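Local coordinates for protein DNMT2 (Spodoptera frugiperda, PDB 4H0N) that probably methylates cytosine 38 in the anticodon loop of tRNA(Asp), and cytosine in DNA as well, using S-adenosyl-L-methionine as the methyl donor, at residues Q144-C149 with W173-R178; T183-D188 with S325-I330. The protein carries 3 engineered substitutions. One frame throughout, in Å; residues are numbered along the deposited sequence.

Overall arrangement
Two neighbouring contacts, with centres 8 Å apart, show how one long loop can pack against successive elements of a methyltransferase fold. In interaction 1 the loop at 173-178 meets edge strand 141-148; further along the same loop, in interaction 2, 183-188 meets helix 321-332. The two are joined by Trp173 NE1, which lies 3.0 Å from Ile330 O in a probable hydrogen bond, and by Phe146 CE1, which packs 3.6 Å from Leu327 CD2. Interaction 1 lies away from the annotated sites. Interaction 2 comes closer: the side chain of Leu327 is about 12 Å from the bound S-adenosyl-L-homocysteine, too far to touch it.

Interaction 1: Q144-C149 with W173-R178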
# COMPACT_ATOMS: atom_id res chain seq x y z
N GLN A 144 -10.85 7.21 14.80
CA GLN A 144 -10.92 5.78 14.95
C GLN A 144 -9.67 5.13 14.35
O GLN A 144 -9.26 5.47 13.24
CB GLN A 144 -12.17 5.23 14.27
CG GLN A 144 -12.30 3.73 14.40
CD GLN A 144 -12.49 3.28 15.84
OE1 GLN A 144 -13.58 3.41 16.40
NE2 GLN A 144 -11.43 2.76 16.44
N GLU A 145 -9.05 4.23 15.10
CA GLU A 145 -7.93 3.44 14.59
C GLU A 145 -8.41 2.09 14.07
O GLU A 145 -9.30 1.47 14.64
CB GLU A 145 -6.89 3.22 15.68
CG GLU A 145 -6.26 4.48 16.21
CD GLU A 145 -5.13 4.20 17.18
OE1 GLU A 145 -5.36 3.49 18.17
OE2 GLU A 145 -4.01 4.69 16.93
N PHE A 146 -7.81 1.64 12.97
CA PHE A 146 -8.15 0.34 12.40
C PHE A 146 -6.91 -0.52 12.20
O PHE A 146 -5.80 -0.01 12.10
CB PHE A 146 -8.83 0.50 11.04
CG PHE A 146 -10.09 1.31 11.05
CD1 PHE A 146 -10.05 2.69 10.94
CD2 PHE A 146 -11.33 0.69 11.14
CE1 PHE A 146 -11.21 3.43 10.93
CE2 PHE A 146 -12.49 1.43 11.13
CZ PHE A 146 -12.43 2.80 11.02
N LEU A 147 -7.12 -1.83 12.15
CA LEU A 147 -6.12 -2.76 11.65
C LEU A 147 -6.81 -3.65 10.62
O LEU A 147 -7.43 -4.66 10.96
CB LEU A 147 -5.51 -3.59 12.78
CG LEU A 147 -4.34 -2.96 13.55
CD1 LEU A 147 -3.93 -3.85 14.72
CD2 LEU A 147 -3.15 -2.70 12.63
N LEU A 148 -6.70 -3.26 9.36
CA LEU A 148 -7.44 -3.90 8.29
C LEU A 148 -6.57 -4.64 7.30
O LEU A 148 -5.45 -4.23 6.99
CB LEU A 148 -8.26 -2.88 7.53
CG LEU A 148 -9.32 -2.17 8.36
CD1 LEU A 148 -10.08 -1.19 7.49
CD2 LEU A 148 -10.27 -3.19 8.97
N CYS A 149 -7.12 -5.74 6.82
CA CYS A 149 -6.54 -6.52 5.75
C CYS A 149 -7.57 -6.48 4.63
O CYS A 149 -8.77 -6.46 4.90
CB CYS A 149 -6.34 -7.95 6.23
SG CYS A 149 -5.36 -8.95 5.14
N TRP A 173 -20.48 13.60 13.29
CA TRP A 173 -20.01 12.30 12.81
C TRP A 173 -20.89 11.16 13.33
O TRP A 173 -20.77 10.77 14.50
CB TRP A 173 -18.57 12.07 13.25
CG TRP A 173 -17.85 11.06 12.41
CD1 TRP A 173 -18.21 10.61 11.16
CD2 TRP A 173 -16.64 10.36 12.74
NE1 TRP A 173 -17.29 9.68 10.71
CE2 TRP A 173 -16.32 9.52 11.66
CE3 TRP A 173 -15.79 10.38 13.86
CZ2 TRP A 173 -15.20 8.70 11.66
CZ3 TRP A 173 -14.67 9.57 13.86
CH2 TRP A 173 -14.39 8.74 12.77
N PRO A 174 -21.75 10.61 12.46
CA PRO A 174 -22.68 9.53 12.78
C PRO A 174 -21.97 8.25 13.20
O PRO A 174 -22.55 7.42 13.89
CB PRO A 174 -23.41 9.29 11.46
CG PRO A 174 -23.23 10.56 10.69
CD PRO A 174 -21.88 11.06 11.07
N PHE A 175 -20.71 8.09 12.79
CA PHE A 175 -19.97 6.87 13.06
C PHE A 175 -19.78 6.59 14.55
O PHE A 175 -19.24 7.42 15.27
CB PHE A 175 -18.61 6.89 12.36
CG PHE A 175 -17.85 5.62 12.51
CD1 PHE A 175 -18.24 4.49 11.82
CD2 PHE A 175 -16.76 5.54 13.36
CE1 PHE A 175 -17.55 3.30 11.96
CE2 PHE A 175 -16.06 4.35 13.50
CZ PHE A 175 -16.46 3.24 12.80
N LYS A 176 -20.20 5.42 15.00
CA LYS A 176 -20.02 5.04 16.40
C LYS A 176 -18.59 4.57 16.71
O LYS A 176 -18.32 3.37 16.78
CB LYS A 176 -21.02 3.95 16.81
CG LYS A 176 -21.13 3.79 18.32
CD LYS A 176 -21.99 2.59 18.70
CE LYS A 176 -22.56 2.75 20.11
NZ LYS A 176 -21.52 3.23 21.06
N ARG A 177 -17.69 5.53 16.91
CA ARG A 177 -16.29 5.21 17.17
C ARG A 177 -16.05 4.67 18.58
O ARG A 177 -16.95 4.69 19.43
CB ARG A 177 -15.41 6.43 16.88
CG ARG A 177 -15.88 7.74 17.52
CD ARG A 177 -15.28 7.91 18.89
NE ARG A 177 -13.84 7.68 18.87
CZ ARG A 177 -13.11 7.33 19.93
NH1 ARG A 177 -13.69 7.19 21.11
NH2 ARG A 177 -11.80 7.14 19.80
N ARG A 178 -14.84 4.17 18.81
CA ARG A 178 -14.47 3.55 20.07
C ARG A 178 -12.95 3.53 20.20
O ARG A 178 -12.24 3.53 19.19
CB ARG A 178 -15.03 2.13 20.13
CG ARG A 178 -14.67 1.31 18.91
CD ARG A 178 -15.50 0.05 18.81
NE ARG A 178 -14.87 -0.93 17.92
CZ ARG A 178 -13.89 -1.74 18.30
NH1 ARG A 178 -13.44 -1.70 19.55
NH2 ARG A 178 -13.35 -2.60 17.44
O HOH W 1 -9.82 4.39 17.96
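The carbonyl oxygen of Arg178 takes two donors: water 1, at 2.8 Å from Arg178 O, and Gln144 NE2, whose bond to Arg178 O is weak at 3.0 Å. Gln144 and Glu145 belong to strand 141-148, the edge strand of the Rossmann-like methyltransferase sheet, and the water ties the loop to that edge by also accepting from Glu145 N. The other half of the Gln144 amide meets the same loop residue: Arg178 N donates to Gln144 OE1 over 2.8 Å, tilted 23° from the carbonyl plane. One side-chain amide thus faces both the N-H and the C=O of a single residue, firmly only on the N-H side. With CG anti to the backbone N (chi1 -180°) and a bend at chi2, the amide is carried to the loop, and Gln144 NE2 also donates to Glu145 O at 3.1 Å, which helps fix its rotation. A leucine in place of Gln144 would probably leave Arg178 N without this acceptor and Arg178 O with the water but no amide donor. Arg177 forms a salt bridge with Asp179 and also reaches Tyr143 of the strand, while Arg178 forms one with Glu180. Beside the Gln144 chain, Phe175 crosses at about a right angle, its ring plane 81° from that of the amide and its CE2 3.9 Å from Gln144 CG, while Phe175 CZ stands 4.4 Å from Phe146 CZ.

Interaction 2: T183-D188 with S325-I330; sequences TRLPKD and SELLKI
An irregular loop, 183-188, runs past helical residues 325-330, and the backbones come closest at Leu185 and Leu327, whose CA atoms are 8.3 Å apart, so that side chains alone bridge the space and no hydrogen bond crosses it. Leu185 carries most of the contact. Its CG lies anti to the carbonyl carbon (chi1 -43°), and its CD2 branch meets two helix residues about one turn apart: it is 3.7 Å from Ile330 CD1 and 3.8 Å from Leu327 CD2, the Leu327 side chain crossing it at about a right angle. The other branch, Leu185 CD1, turns to Glu326 CB at 4.3 Å. The helix is the C-terminal one, 321-332, which packs against the Rossmann-like sheet of this class I methyltransferase. Leu327 and Leu185 both touch Leu148 of the outermost strand 141-148, so loop, helix and strand share one apolar layer. Pro186 meets Ile330 tip to tip, Pro186 CD being 4.1 Å from Ile330 CD1. Farther out, the Lys187 chain crosses Glu326 at a slant, its CD methylene 3.8 Å from Glu326 OE1. The opposite charges do not pair here, since Lys187 NZ is 5.8 Å from Glu326 OE1; Glu326 instead forms a salt bridge along its own helix, Glu326 OE2 to Lys329 NZ, with a weak hydrogen bond at 3.4 Å, while Lys187 makes a cation-pi contact with Phe189.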
# COMPACT_ATOMS: atom_id res chain seq x y z
N THR A 183 -11.02 -4.35 13.83
CA THR A 183 -10.38 -5.35 12.97
C THR A 183 -11.11 -5.54 11.65
O THR A 183 -10.55 -6.12 10.71
CB THR A 183 -10.26 -6.71 13.69
OG1 THR A 183 -11.42 -6.93 14.50
CG2 THR A 183 -9.03 -6.73 14.57
N ARG A 184 -12.35 -5.08 11.56
CA ARG A 184 -13.08 -5.10 10.30
C ARG A 184 -14.21 -4.08 10.26
O ARG A 184 -14.87 -3.84 11.27
CB ARG A 184 -13.60 -6.51 9.99
CG ARG A 184 -14.45 -7.14 11.07
CD ARG A 184 -15.20 -8.32 10.48
NE ARG A 184 -16.16 -8.93 11.38
CZ ARG A 184 -17.30 -8.35 11.77
NH1 ARG A 184 -17.59 -7.13 11.35
NH2 ARG A 184 -18.12 -8.99 12.59
N LEU A 185 -14.40 -3.49 9.09
CA LEU A 185 -15.44 -2.48 8.87
C LEU A 185 -16.83 -3.05 9.16
O LEU A 185 -17.03 -4.26 9.08
CB LEU A 185 -15.37 -1.96 7.43
CG LEU A 185 -13.98 -1.68 6.85
CD1 LEU A 185 -13.86 -2.31 5.47
CD2 LEU A 185 -13.68 -0.19 6.77
N PRO A 186 -17.79 -2.17 9.51
CA PRO A 186 -19.18 -2.56 9.77
C PRO A 186 -19.83 -3.23 8.56
O PRO A 186 -20.66 -4.12 8.71
CB PRO A 186 -19.88 -1.22 10.04
CG PRO A 186 -18.79 -0.33 10.52
CD PRO A 186 -17.56 -0.74 9.78
N LYS A 187 -19.44 -2.77 7.38
CA LYS A 187 -19.92 -3.34 6.13
C LYS A 187 -19.22 -4.67 5.87
O LYS A 187 -17.99 -4.75 5.89
CB LYS A 187 -19.64 -2.36 4.98
CG LYS A 187 -20.07 -2.85 3.62
CD LYS A 187 -19.99 -1.74 2.59
CE LYS A 187 -20.36 -2.23 1.21
NZ LYS A 187 -21.61 -3.04 1.25
N ASP A 188 -20.02 -5.71 5.63
CA ASP A 188 -19.48 -7.04 5.33
C ASP A 188 -19.41 -7.24 3.82
O ASP A 188 -20.41 -7.09 3.11
CB ASP A 188 -20.36 -8.12 5.97
CG ASP A 188 -19.64 -9.46 6.11
OD1 ASP A 188 -18.68 -9.72 5.35
OD2 ASP A 188 -20.04 -10.25 6.99
N SER A 325 -10.85 3.61 0.06
CA SER A 325 -12.12 4.11 -0.43
C SER A 325 -13.22 3.84 0.61
O SER A 325 -14.06 4.71 0.89
CB SER A 325 -12.46 3.46 -1.76
OG SER A 325 -13.59 4.07 -2.36
N GLU A 326 -13.19 2.65 1.20
CA GLU A 326 -14.15 2.31 2.24
C GLU A 326 -14.00 3.12 3.52
O GLU A 326 -14.98 3.44 4.18
CB GLU A 326 -14.13 0.81 2.54
CG GLU A 326 -14.65 -0.04 1.39
CD GLU A 326 -16.07 0.33 0.98
OE1 GLU A 326 -16.95 0.42 1.87
OE2 GLU A 326 -16.30 0.55 -0.23
N LEU A 327 -12.76 3.45 3.88
CA LEU A 327 -12.50 4.26 5.07
C LEU A 327 -12.87 5.72 4.81
O LEU A 327 -13.39 6.41 5.70
CB LEU A 327 -11.04 4.16 5.50
CG LEU A 327 -10.55 2.83 6.09
CD1 LEU A 327 -9.05 2.84 6.23
CD2 LEU A 327 -11.20 2.55 7.42
N LEU A 328 -12.61 6.18 3.59
CA LEU A 328 -13.02 7.52 3.18
C LEU A 328 -14.53 7.71 3.30
O LEU A 328 -14.99 8.76 3.75
CB LEU A 328 -12.55 7.84 1.75
CG LEU A 328 -11.07 8.18 1.58
CD1 LEU A 328 -10.70 8.26 0.10
CD2 LEU A 328 -10.75 9.49 2.26
N LYS A 329 -15.30 6.70 2.90
CA LYS A 329 -16.75 6.74 3.08
C LYS A 329 -17.12 6.89 4.55
O LYS A 329 -17.99 7.69 4.90
CB LYS A 329 -17.42 5.48 2.51
CG LYS A 329 -17.33 5.37 1.00
CD LYS A 329 -17.86 4.04 0.51
CE LYS A 329 -17.39 3.77 -0.90
NZ LYS A 329 -18.32 2.86 -1.63
N ILE A 330 -16.44 6.13 5.40
CA ILE A 330 -16.70 6.18 6.83
C ILE A 330 -16.29 7.53 7.42
O ILE A 330 -17.05 8.15 8.17
CB ILE A 330 -15.98 5.03 7.55
CG1 ILE A 330 -16.68 3.71 7.24
CG2 ILE A 330 -15.93 5.26 9.05
CD1 ILE A 330 -15.97 2.51 7.79